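Local coordinates for protein exopolygalacturonate lyase (PDB 5A29) that probably cleaves pectate chains by beta-elimination, as a manganese-binding polysaccharide lyase of family 2 from Vibrio vulnificus, at residues Glu154-Tyr166 with Ser238-Pro252. Sequence-based numbering, arbitrary orientation.
Sequences ELKNHYPYYPFLY and SDLIYAAYQLDWLAP. With MN (manganese (II) ion), chain C; SRT (S,R meso-tartaric acid), chain R; EDO (1,2-ethanediol), chain H; EDO (1,2-ethanediol), chain E.
Asp239 grips two successive backbone amides of the loop 154-161, a compact instance of one buried carboxylate holding an irregular turn against a helix. His158 N donates to Asp239 OD2 on its syn side, 20° out of the carboxylate plane, and Tyr159 N reaches the syn lone pair of Asp239 OD1 at 2.7 Å. Water 4 donates to Asp239 OD1 as well and receives the hydroxyl of Tyr162, so a phenol from the start of helix 162-168 joins the same polar cluster. One step back on the helix, Ser238 OG accepts from Tyr159 OH at 2.7 Å, near the plane of the phenol ring, and is also hydrogen-bonded to Asn339. Water 2 links Asn157 OD1 to Asp239 N.

Further along helix 234-250 the packing becomes apolar and aromatic. The rings of Tyr162 and Tyr242 meet obliquely, neither stacked nor edge-to-face, with Tyr162 CD2 3.4 Å from Tyr242 CE2. The Tyr162 phenol end rests on the methyl of Ala243, while Gln246, whose NE2 is hydrogen-bonded to Gln349, sets CG against CD2 and CB against CB of Tyr162. At the last helical turn, Leu250 CB sits over the centre of the Tyr166 ring, 3.8 Å from the centroid, in a CH-pi contact. With CG of Tyr166 anti to the backbone N (chi1 -169°), the ring lies along Leu250, one face against its CB, and carries OH to 3.5 Å from Pro252 CD.

The axes of helix segments 162-166 and 238-250 come within 10.6 Å at a crossing angle of -46°. The loop thus pinned also carries Glu154, which binds manganese with His133 and His196, and Lys156, whose NZ hydrogen-bonds to O1 of the bound meso-tartaric acid; the contact thus joins a metal-binding loop to a helix of the (alpha/alpha)7 barrel of polysaccharide lyase family 2.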
ATOM      1  N   GLU A 154      -6.465 -13.153  -1.588  1.00 19.86           N
ATOM      2  CA  GLU A 154      -6.894 -11.773  -1.451  1.00 21.52           C
ATOM      3  C   GLU A 154      -5.650 -10.836  -1.300  1.00 23.88           C
ATOM      4  O   GLU A 154      -4.852 -11.041  -0.382  1.00 21.13           O
ATOM      5  CB  GLU A 154      -7.749 -11.603  -0.206  1.00 19.75           C
ATOM      6  CG  GLU A 154      -8.106 -10.144   0.153  1.00 19.98           C
ATOM      7  CD  GLU A 154      -9.084 -10.033   1.300  1.00 24.19           C
ATOM      8  OE1 GLU A 154     -10.264 -10.466   1.129  1.00 21.95           O
ATOM      9  OE2 GLU A 154      -8.769  -9.442   2.425  1.00 23.11           O
ATOM     10  N   LEU A 155      -5.563  -9.818  -2.139  1.00 22.58           N
ATOM     11  CA  LEU A 155      -4.600  -8.714  -1.993  1.00 24.53           C
ATOM     12  C   LEU A 155      -5.349  -7.389  -1.910  1.00 26.62           C
ATOM     13  O   LEU A 155      -6.532  -7.257  -2.331  1.00 26.08           O
ATOM     14  CB  LEU A 155      -3.637  -8.667  -3.181  1.00 23.64           C
ATOM     15  CG  LEU A 155      -2.770  -9.897  -3.503  1.00 27.04           C
ATOM     16  CD1 LEU A 155      -1.788  -9.491  -4.567  1.00 27.08           C
ATOM     17  CD2 LEU A 155      -2.057 -10.319  -2.235  1.00 25.64           C
ATOM     18  N   LYS A 156      -4.671  -6.392  -1.355  1.00 20.70           N
ATOM     19  CA  LYS A 156      -5.258  -5.077  -1.203  1.00 22.66           C
ATOM     20  C   LYS A 156      -4.109  -4.082  -1.024  1.00 23.14           C
ATOM     21  O   LYS A 156      -3.648  -3.894   0.113  1.00 20.93           O
ATOM     22  CB  LYS A 156      -6.192  -5.037   0.030  1.00 20.69           C
ATOM     23  CG  LYS A 156      -6.996  -3.737   0.199  1.00 27.83           C
ATOM     24  CD  LYS A 156      -7.657  -3.721   1.599  1.00 32.63           C
ATOM     25  CE  LYS A 156      -8.386  -2.405   1.892  1.00 35.06           C
ATOM     26  NZ  LYS A 156      -9.165  -2.432   3.194  1.00 36.58           N
ATOM     27  N   ASN A 157      -3.680  -3.459  -2.119  1.00 18.87           N
ATOM     28  CA  ASN A 157      -2.499  -2.561  -2.132  1.00 19.55           C
ATOM     29  C   ASN A 157      -1.284  -3.283  -1.498  1.00 20.14           C
ATOM     30  O   ASN A 157      -0.578  -2.701  -0.641  1.00 18.49           O
ATOM     31  CB  ASN A 157      -2.754  -1.232  -1.406  1.00 21.27           C
ATOM     32  CG  ASN A 157      -3.679  -0.314  -2.174  1.00 22.25           C
ATOM     33  OD1 ASN A 157      -3.995  -0.585  -3.357  1.00 22.33           O
ATOM     34  ND2 ASN A 157      -4.159   0.739  -1.515  1.00 21.73           N
ATOM     35  N   HIS A 158      -1.055  -4.543  -1.902  1.00 19.32           N
ATOM     36  CA  HIS A 158       0.106  -5.315  -1.382  1.00 21.50           C
ATOM     37  C   HIS A 158       1.387  -4.997  -2.117  1.00 22.79           C
ATOM     38  O   HIS A 158       2.459  -4.929  -1.487  1.00 22.39           O
ATOM     39  CB  HIS A 158      -0.123  -6.789  -1.488  1.00 20.43           C
ATOM     40  CG  HIS A 158      -0.853  -7.378  -0.309  1.00 22.47           C
ATOM     41  ND1 HIS A 158      -2.209  -7.185  -0.093  1.00 20.57           N
ATOM     42  CD2 HIS A 158      -0.433  -8.224   0.675  1.00 21.85           C
ATOM     43  CE1 HIS A 158      -2.586  -7.844   0.995  1.00 24.78           C
ATOM     44  NE2 HIS A 158      -1.536  -8.510   1.462  1.00 24.42           N
ATOM     45  N   TYR A 159       1.283  -4.737  -3.431  1.00 18.57           N
ATOM     46  CA  TYR A 159       2.455  -4.379  -4.269  1.00 18.69           C
ATOM     47  C   TYR A 159       3.696  -5.248  -4.025  1.00 20.00           C
ATOM     48  O   TYR A 159       4.741  -4.753  -3.495  1.00 19.69           O
ATOM     49  CB  TYR A 159       2.813  -2.927  -4.100  1.00 17.16           C
ATOM     50  CG  TYR A 159       1.670  -1.924  -4.203  1.00 18.95           C
ATOM     51  CD1 TYR A 159       0.715  -2.010  -5.228  1.00 18.69           C
ATOM     52  CD2 TYR A 159       1.586  -0.837  -3.311  1.00 17.46           C
ATOM     53  CE1 TYR A 159      -0.323  -1.063  -5.307  1.00 17.14           C
ATOM     54  CE2 TYR A 159       0.592   0.128  -3.423  1.00 18.07           C
ATOM     55  CZ  TYR A 159      -0.363  -0.009  -4.434  1.00 19.01           C
ATOM     56  OH  TYR A 159      -1.367   0.938  -4.598  1.00 20.72           O
ATOM     57  N   PRO A 160       3.597  -6.536  -4.387  1.00 20.44           N
ATOM     58  CA  PRO A 160       4.722  -7.492  -4.233  1.00 20.32           C
ATOM     59  C   PRO A 160       5.992  -7.065  -4.925  1.00 18.94           C
ATOM     60  O   PRO A 160       5.992  -6.247  -5.871  1.00 19.95           O
ATOM     61  CB  PRO A 160       4.188  -8.789  -4.894  1.00 24.56           C
ATOM     62  CG  PRO A 160       2.668  -8.621  -4.938  1.00 24.76           C
ATOM     63  CD  PRO A 160       2.425  -7.149  -5.081  1.00 21.43           C
ATOM     64  N   TYR A 161       7.089  -7.703  -4.527  1.00 20.26           N
ATOM     65  CA  TYR A 161       8.397  -7.298  -5.025  1.00 20.09           C
ATOM     66  C   TYR A 161       8.651  -8.042  -6.350  1.00 22.81           C
ATOM     67  O   TYR A 161       9.610  -8.813  -6.497  1.00 19.72           O
ATOM     68  CB  TYR A 161       9.432  -7.665  -3.924  1.00 17.59           C
ATOM     69  CG  TYR A 161      10.881  -7.154  -4.089  1.00 17.96           C
ATOM     70  CD1 TYR A 161      11.244  -6.187  -5.008  1.00 17.63           C
ATOM     71  CD2 TYR A 161      11.871  -7.678  -3.227  1.00 18.95           C
ATOM     72  CE1 TYR A 161      12.556  -5.742  -5.094  1.00 18.69           C
ATOM     73  CE2 TYR A 161      13.177  -7.261  -3.316  1.00 18.80           C
ATOM     74  CZ  TYR A 161      13.512  -6.339  -4.226  1.00 17.52           C
ATOM     75  OH  TYR A 161      14.833  -5.972  -4.296  1.00 19.45           O
ATOM     76  N   TYR A 162       7.829  -7.739  -7.365  1.00 21.74           N
ATOM     77  CA  TYR A 162       7.927  -8.490  -8.633  1.00 20.67           C
ATOM     78  C   TYR A 162       9.288  -8.648  -9.288  1.00 21.11           C
ATOM     79  O   TYR A 162       9.561  -9.735  -9.750  1.00 23.48           O
ATOM     80  CB  TYR A 162       6.904  -7.960  -9.702  1.00 18.39           C
ATOM     81  CG  TYR A 162       5.434  -8.159  -9.289  1.00 17.37           C
ATOM     82  CD1 TYR A 162       4.885  -9.416  -9.089  1.00 20.10           C
ATOM     83  CD2 TYR A 162       4.594  -7.053  -9.089  1.00 20.40           C
ATOM     84  CE1 TYR A 162       3.550  -9.604  -8.712  1.00 22.50           C
ATOM     85  CE2 TYR A 162       3.262  -7.245  -8.738  1.00 18.44           C
ATOM     86  CZ  TYR A 162       2.724  -8.480  -8.579  1.00 20.95           C
ATOM     87  OH  TYR A 162       1.400  -8.562  -8.156  1.00 20.40           O
ATOM     88  N   PRO A 163      10.075  -7.579  -9.426  1.00 21.34           N
ATOM     89  CA  PRO A 163      11.339  -7.731 -10.115  1.00 22.21           C
ATOM     90  C   PRO A 163      12.238  -8.756  -9.423  1.00 25.12           C
ATOM     91  O   PRO A 163      12.993  -9.479 -10.099  1.00 23.63           O
ATOM     92  CB  PRO A 163      11.979  -6.353  -9.982  1.00 22.73           C
ATOM     93  CG  PRO A 163      10.781  -5.391  -9.907  1.00 24.55           C
ATOM     94  CD  PRO A 163       9.850  -6.167  -9.031  1.00 20.50           C
ATOM     95  N   PHE A 164      12.133  -8.890  -8.100  1.00 23.77           N
ATOM     96  CA  PHE A 164      13.032  -9.839  -7.426  1.00 21.63           C
ATOM     97  C   PHE A 164      12.407 -11.219  -7.579  1.00 20.80           C
ATOM     98  O   PHE A 164      13.084 -12.248  -7.801  1.00 22.83           O
ATOM     99  CB  PHE A 164      13.154  -9.473  -5.913  1.00 22.06           C
ATOM    100  CG  PHE A 164      13.942 -10.484  -5.152  1.00 22.78           C
ATOM    101  CD1 PHE A 164      15.361 -10.481  -5.257  1.00 23.62           C
ATOM    102  CD2 PHE A 164      13.305 -11.410  -4.353  1.00 24.04           C
ATOM    103  CE1 PHE A 164      16.122 -11.453  -4.608  1.00 21.71           C
ATOM    104  CE2 PHE A 164      14.049 -12.372  -3.666  1.00 23.83           C
ATOM    105  CZ  PHE A 164      15.466 -12.407  -3.821  1.00 19.36           C
ATOM    106  N   LEU A 165      11.090 -11.296  -7.465  1.00 19.96           N
ATOM    107  CA  LEU A 165      10.433 -12.606  -7.611  1.00 21.22           C
ATOM    108  C   LEU A 165      10.754 -13.151  -9.046  1.00 21.55           C
ATOM    109  O   LEU A 165      10.995 -14.370  -9.226  1.00 23.13           O
ATOM    110  CB  LEU A 165       8.888 -12.520  -7.445  1.00 21.20           C
ATOM    111  CG  LEU A 165       8.375 -11.993  -6.088  1.00 25.84           C
ATOM    112  CD1 LEU A 165       6.862 -11.773  -6.100  1.00 27.27           C
ATOM    113  CD2 LEU A 165       8.797 -12.860  -4.893  1.00 26.14           C
ATOM    114  N   TYR A 166      10.755 -12.250 -10.020  1.00 22.73           N
ATOM    115  CA  TYR A 166      11.023 -12.605 -11.425  1.00 23.66           C
ATOM    116  C   TYR A 166      12.483 -13.117 -11.542  1.00 28.00           C
ATOM    117  O   TYR A 166      12.787 -14.077 -12.252  1.00 26.26           O
ATOM    118  CB  TYR A 166      10.830 -11.376 -12.333  1.00 25.71           C
ATOM    119  CG  TYR A 166      10.835 -11.782 -13.792  1.00 27.16           C
ATOM    120  CD1 TYR A 166       9.692 -12.316 -14.381  1.00 29.21           C
ATOM    121  CD2 TYR A 166      11.991 -11.668 -14.561  1.00 29.52           C
ATOM    122  CE1 TYR A 166       9.710 -12.730 -15.713  1.00 30.30           C
ATOM    123  CE2 TYR A 166      12.029 -12.104 -15.880  1.00 29.63           C
ATOM    124  CZ  TYR A 166      10.886 -12.660 -16.432  1.00 33.29           C
ATOM    125  OH  TYR A 166      10.903 -13.061 -17.760  1.00 34.22           O
ATOM    126  N   SER A 238      -5.303  -0.901  -8.288  1.00 18.71           N
ATOM    127  CA  SER A 238      -3.918  -0.425  -8.295  1.00 18.02           C
ATOM    128  C   SER A 238      -2.968  -1.665  -8.362  1.00 18.55           C
ATOM    129  O   SER A 238      -1.996  -1.650  -9.118  1.00 20.23           O
ATOM    130  CB  SER A 238      -3.635   0.465  -6.999  1.00 16.23           C
ATOM    131  OG  SER A 238      -2.284   0.991  -7.117  1.00 19.44           O
ATOM    132  N   ASP A 239      -3.206  -2.736  -7.596  1.00 17.16           N
ATOM    133  CA  ASP A 239      -2.280  -3.924  -7.651  1.00 17.87           C
ATOM    134  C   ASP A 239      -2.375  -4.568  -9.040  1.00 19.63           C
ATOM    135  O   ASP A 239      -1.407  -5.110  -9.551  1.00 17.70           O
ATOM    136  CB  ASP A 239      -2.749  -5.004  -6.673  1.00 17.70           C
ATOM    137  CG  ASP A 239      -1.913  -5.056  -5.360  1.00 24.56           C
ATOM    138  OD1 ASP A 239      -0.644  -5.025  -5.366  1.00 21.11           O
ATOM    139  OD2 ASP A 239      -2.553  -5.223  -4.334  1.00 25.25           O
ATOM    140  N   LEU A 240      -3.586  -4.646  -9.601  1.00 16.98           N
ATOM    141  CA  LEU A 240      -3.691  -5.216 -10.970  1.00 20.10           C
ATOM    142  C   LEU A 240      -2.935  -4.459 -12.031  1.00 15.81           C
ATOM    143  O   LEU A 240      -2.255  -5.083 -12.849  1.00 20.43           O
ATOM    144  CB  LEU A 240      -5.187  -5.370 -11.384  1.00 19.06           C
ATOM    145  CG  LEU A 240      -5.856  -6.516 -10.578  1.00 21.59           C
ATOM    146  CD1 LEU A 240      -7.387  -6.380 -10.691  1.00 24.74           C
ATOM    147  CD2 LEU A 240      -5.410  -7.928 -11.005  1.00 22.51           C
ATOM    148  N   ILE A 241      -3.013  -3.145 -11.975  1.00 14.79           N
ATOM    149  CA  ILE A 241      -2.330  -2.238 -12.926  1.00 18.04           C
ATOM    150  C   ILE A 241      -0.811  -2.448 -12.735  1.00 17.91           C
ATOM    151  O   ILE A 241      -0.102  -2.662 -13.713  1.00 17.22           O
ATOM    152  CB  ILE A 241      -2.677  -0.763 -12.628  1.00 16.41           C
ATOM    153  CG1 ILE A 241      -4.147  -0.437 -13.066  1.00 17.42           C
ATOM    154  CG2 ILE A 241      -1.792   0.182 -13.378  1.00 18.60           C
ATOM    155  CD1 ILE A 241      -4.726   0.736 -12.339  1.00 19.15           C
ATOM    156  N   TYR A 242      -0.366  -2.421 -11.476  1.00 16.35           N
ATOM    157  CA  TYR A 242       1.057  -2.596 -11.164  1.00 18.04           C
ATOM    158  C   TYR A 242       1.559  -3.945 -11.744  1.00 16.78           C
ATOM    159  O   TYR A 242       2.627  -3.992 -12.375  1.00 18.03           O
ATOM    160  CB  TYR A 242       1.302  -2.478  -9.613  1.00 16.32           C
ATOM    161  CG  TYR A 242       2.786  -2.694  -9.232  1.00 17.85           C
ATOM    162  CD1 TYR A 242       3.813  -1.926  -9.815  1.00 19.53           C
ATOM    163  CD2 TYR A 242       3.120  -3.615  -8.237  1.00 19.11           C
ATOM    164  CE1 TYR A 242       5.151  -2.145  -9.452  1.00 20.82           C
ATOM    165  CE2 TYR A 242       4.452  -3.837  -7.885  1.00 22.51           C
ATOM    166  CZ  TYR A 242       5.442  -3.091  -8.476  1.00 21.76           C
ATOM    167  OH  TYR A 242       6.779  -3.390  -8.170  1.00 22.08           O
ATOM    168  N   ALA A 243       0.802  -5.022 -11.513  1.00 17.47           N
ATOM    169  CA  ALA A 243       1.245  -6.363 -11.924  1.00 18.59           C
ATOM    170  C   ALA A 243       1.337  -6.474 -13.441  1.00 20.67           C
ATOM    171  O   ALA A 243       2.329  -6.972 -13.959  1.00 21.06           O
ATOM    172  CB  ALA A 243       0.368  -7.437 -11.351  1.00 16.96           C
ATOM    173  N   ALA A 244       0.367  -5.908 -14.145  1.00 18.85           N
ATOM    174  CA  ALA A 244       0.307  -6.039 -15.634  1.00 19.22           C
ATOM    175  C   ALA A 244       1.478  -5.266 -16.200  1.00 21.51           C
ATOM    176  O   ALA A 244       2.194  -5.758 -17.069  1.00 19.59           O
ATOM    177  CB  ALA A 244      -0.976  -5.432 -16.142  1.00 17.13           C
ATOM    178  N   TYR A 245       1.771  -4.097 -15.622  1.00 16.85           N
ATOM    179  CA  TYR A 245       2.883  -3.331 -16.156  1.00 18.78           C
ATOM    180  C   TYR A 245       4.251  -3.944 -15.815  1.00 18.55           C
ATOM    181  O   TYR A 245       5.214  -3.806 -16.581  1.00 21.49           O
ATOM    182  CB  TYR A 245       2.808  -1.917 -15.673  1.00 18.43           C
ATOM    183  CG  TYR A 245       2.015  -0.988 -16.545  1.00 21.20           C
ATOM    184  CD1 TYR A 245       2.537  -0.536 -17.761  1.00 23.13           C
ATOM    185  CD2 TYR A 245       0.739  -0.526 -16.139  1.00 18.93           C
ATOM    186  CE1 TYR A 245       1.849   0.373 -18.564  1.00 23.65           C
ATOM    187  CE2 TYR A 245       0.038   0.405 -16.942  1.00 20.58           C
ATOM    188  CZ  TYR A 245       0.606   0.855 -18.137  1.00 23.06           C
ATOM    189  OH  TYR A 245      -0.040   1.803 -18.930  1.00 24.17           O
ATOM    190  N   GLN A 246       4.341  -4.617 -14.669  1.00 17.45           N
ATOM    191  CA  GLN A 246       5.616  -5.310 -14.324  1.00 17.75           C
ATOM    192  C   GLN A 246       5.787  -6.578 -15.211  1.00 20.52           C
ATOM    193  O   GLN A 246       6.899  -6.918 -15.630  1.00 21.94           O
ATOM    194  CB  GLN A 246       5.646  -5.732 -12.835  1.00 18.88           C
ATOM    195  CG  GLN A 246       5.731  -4.544 -11.897  1.00 18.61           C
ATOM    196  CD  GLN A 246       6.768  -3.533 -12.363  1.00 24.56           C
ATOM    197  OE1 GLN A 246       7.961  -3.822 -12.309  1.00 27.11           O
ATOM    198  NE2 GLN A 246       6.328  -2.395 -12.906  1.00 25.25           N
ATOM    199  N   LEU A 247       4.712  -7.216 -15.565  1.00 21.53           N
ATOM    200  CA  LEU A 247       4.851  -8.325 -16.545  1.00 23.13           C
ATOM    201  C   LEU A 247       5.438  -7.799 -17.870  1.00 23.30           C
ATOM    202  O   LEU A 247       6.429  -8.378 -18.416  1.00 22.77           O
ATOM    203  CB  LEU A 247       3.521  -9.099 -16.708  1.00 22.82           C
ATOM    204  CG  LEU A 247       3.468 -10.153 -17.849  1.00 26.45           C
ATOM    205  CD1 LEU A 247       4.425 -11.314 -17.609  1.00 26.32           C
ATOM    206  CD2 LEU A 247       2.042 -10.715 -18.012  1.00 23.70           C
ATOM    207  N   ASP A 248       4.883  -6.700 -18.371  1.00 21.72           N
ATOM    208  CA  ASP A 248       5.394  -6.124 -19.609  1.00 25.83           C
ATOM    209  C   ASP A 248       6.848  -5.751 -19.450  1.00 29.85           C
ATOM    210  O   ASP A 248       7.627  -5.844 -20.396  1.00 24.35           O
ATOM    211  CB  ASP A 248       4.643  -4.825 -19.980  1.00 24.90           C
ATOM    212  CG  ASP A 248       5.241  -4.125 -21.213  1.00 27.69           C
ATOM    213  OD1 ASP A 248       4.965  -4.589 -22.322  1.00 27.77           O
ATOM    214  OD2 ASP A 248       5.934  -3.093 -21.115  1.00 27.26           O
ATOM    215  N   TRP A 249       7.188  -5.147 -18.317  1.00 23.62           N
ATOM    216  CA  TRP A 249       8.537  -4.686 -18.107  1.00 24.72           C
ATOM    217  C   TRP A 249       9.549  -5.841 -17.998  1.00 23.20           C
ATOM    218  O   TRP A 249      10.684  -5.685 -18.485  1.00 26.37           O
ATOM    219  CB  TRP A 249       8.618  -3.846 -16.796  1.00 26.82           C
ATOM    220  CG  TRP A 249       9.996  -3.286 -16.497  1.00 26.60           C
ATOM    221  CD1 TRP A 249      10.869  -3.704 -15.503  1.00 28.72           C
ATOM    222  CD2 TRP A 249      10.642  -2.232 -17.173  1.00 28.24           C
ATOM    223  NE1 TRP A 249      11.990  -2.929 -15.525  1.00 29.25           N
ATOM    224  CE2 TRP A 249      11.897  -2.042 -16.556  1.00 30.25           C
ATOM    225  CE3 TRP A 249      10.282  -1.401 -18.234  1.00 27.94           C
ATOM    226  CZ2 TRP A 249      12.779  -1.043 -16.957  1.00 32.54           C
ATOM    227  CZ3 TRP A 249      11.160  -0.420 -18.626  1.00 32.49           C
ATOM    228  CH2 TRP A 249      12.405  -0.267 -18.008  1.00 30.29           C
ATOM    229  N   LEU A 250       9.179  -6.916 -17.318  1.00 22.06           N
ATOM    230  CA  LEU A 250      10.104  -7.962 -16.906  1.00 24.56           C
ATOM    231  C   LEU A 250      10.290  -9.067 -17.935  1.00 28.91           C
ATOM    232  O   LEU A 250      11.430  -9.580 -18.122  1.00 27.03           O
ATOM    233  CB  LEU A 250       9.696  -8.588 -15.558  1.00 22.84           C
ATOM    234  CG  LEU A 250       9.809  -7.530 -14.416  1.00 25.20           C
ATOM    235  CD1 LEU A 250       9.034  -8.055 -13.205  1.00 20.13           C
ATOM    236  CD2 LEU A 250      11.272  -7.257 -14.035  1.00 25.47           C
ATOM    237  N   ALA A 251       9.203  -9.405 -18.615  1.00 26.31           N
ATOM    238  CA  ALA A 251       9.154 -10.679 -19.387  1.00 26.96           C
ATOM    239  C   ALA A 251       9.380 -10.414 -20.874  1.00 28.53           C
ATOM    240  O   ALA A 251       9.207  -9.287 -21.310  1.00 27.97           O
ATOM    241  CB  ALA A 251       7.849 -11.428 -19.118  1.00 22.30           C
ATOM    242  N   PRO A 252       9.852 -11.455 -21.650  1.00 30.68           N
ATOM    243  CA  PRO A 252       9.868 -11.363 -23.131  1.00 33.43           C
ATOM    244  C   PRO A 252       8.519 -10.923 -23.751  1.00 36.02           C
ATOM    245  O   PRO A 252       7.453 -11.196 -23.191  1.00 27.27           O
ATOM    246  CB  PRO A 252      10.188 -12.816 -23.571  1.00 32.35           C
ATOM    247  CG  PRO A 252      10.921 -13.390 -22.384  1.00 32.86           C
ATOM    248  CD  PRO A 252      10.186 -12.811 -21.190  1.00 30.01           C
TER
HETATM  249 MN    MN C 601     -11.861 -10.574   2.309  1.00 20.94          MN
HETATM  250  O1  SRT R1019      -8.238  -0.915   5.067  1.00 40.65           O
HETATM  251  O11 SRT R1019      -6.320  -1.037   4.070  1.00 46.34           O
HETATM  252  C1  SRT R1019      -7.090  -0.488   4.883  1.00 49.45           C
HETATM  253  C2  SRT R1019      -6.703   0.772   5.637  1.00 53.54           C
HETATM  254  O2  SRT R1019      -6.097   0.580   6.899  1.00 58.82           O
HETATM  255  C3  SRT R1019      -5.934   1.714   4.715  1.00 54.23           C
HETATM  256  O3  SRT R1019      -6.966   2.112   3.794  1.00 48.55           O
HETATM  257  C4  SRT R1019      -5.294   2.825   5.518  1.00 57.86           C
HETATM  258  O4  SRT R1019      -4.094   2.618   5.795  1.00 51.38           O
HETATM  259  O41 SRT R1019      -5.950   3.830   5.957  1.00 58.52           O
HETATM  260  C1  EDO H1572       4.975  -3.127  -1.291  1.00 46.48           C
HETATM  261  O1  EDO H1572       5.910  -1.996  -1.193  1.00 40.69           O
HETATM  262  C2  EDO H1572       5.374  -4.546  -0.816  1.00 30.18           C
HETATM  263  O2  EDO H1572       4.628  -5.113   0.298  1.00 40.56           O
HETATM  264  C1  EDO E1569      -7.563  -7.310  -6.998  1.00 36.74           C
HETATM  265  O1  EDO E1569      -6.429  -6.505  -6.611  1.00 31.32           O
HETATM  266  C2  EDO E1569      -8.319  -7.508  -5.692  1.00 33.12           C
HETATM  267  O2  EDO E1569      -7.538  -8.397  -4.821  1.00 41.44           O
HETATM  268  O   HOH W   1     -10.933  -9.292   3.924  1.00 20.22           O
HETATM  269  O   HOH W   2      -4.908  -2.521  -5.288  1.00 29.45           O
HETATM  270  O   HOH W   3       8.453  -4.123  -6.286  1.00 27.30           O
HETATM  271  O   HOH W   4       0.339  -6.062  -7.668  1.00 17.21           O
HETATM  272  O   HOH W   5      12.899 -11.642 -19.785  1.00 42.94           O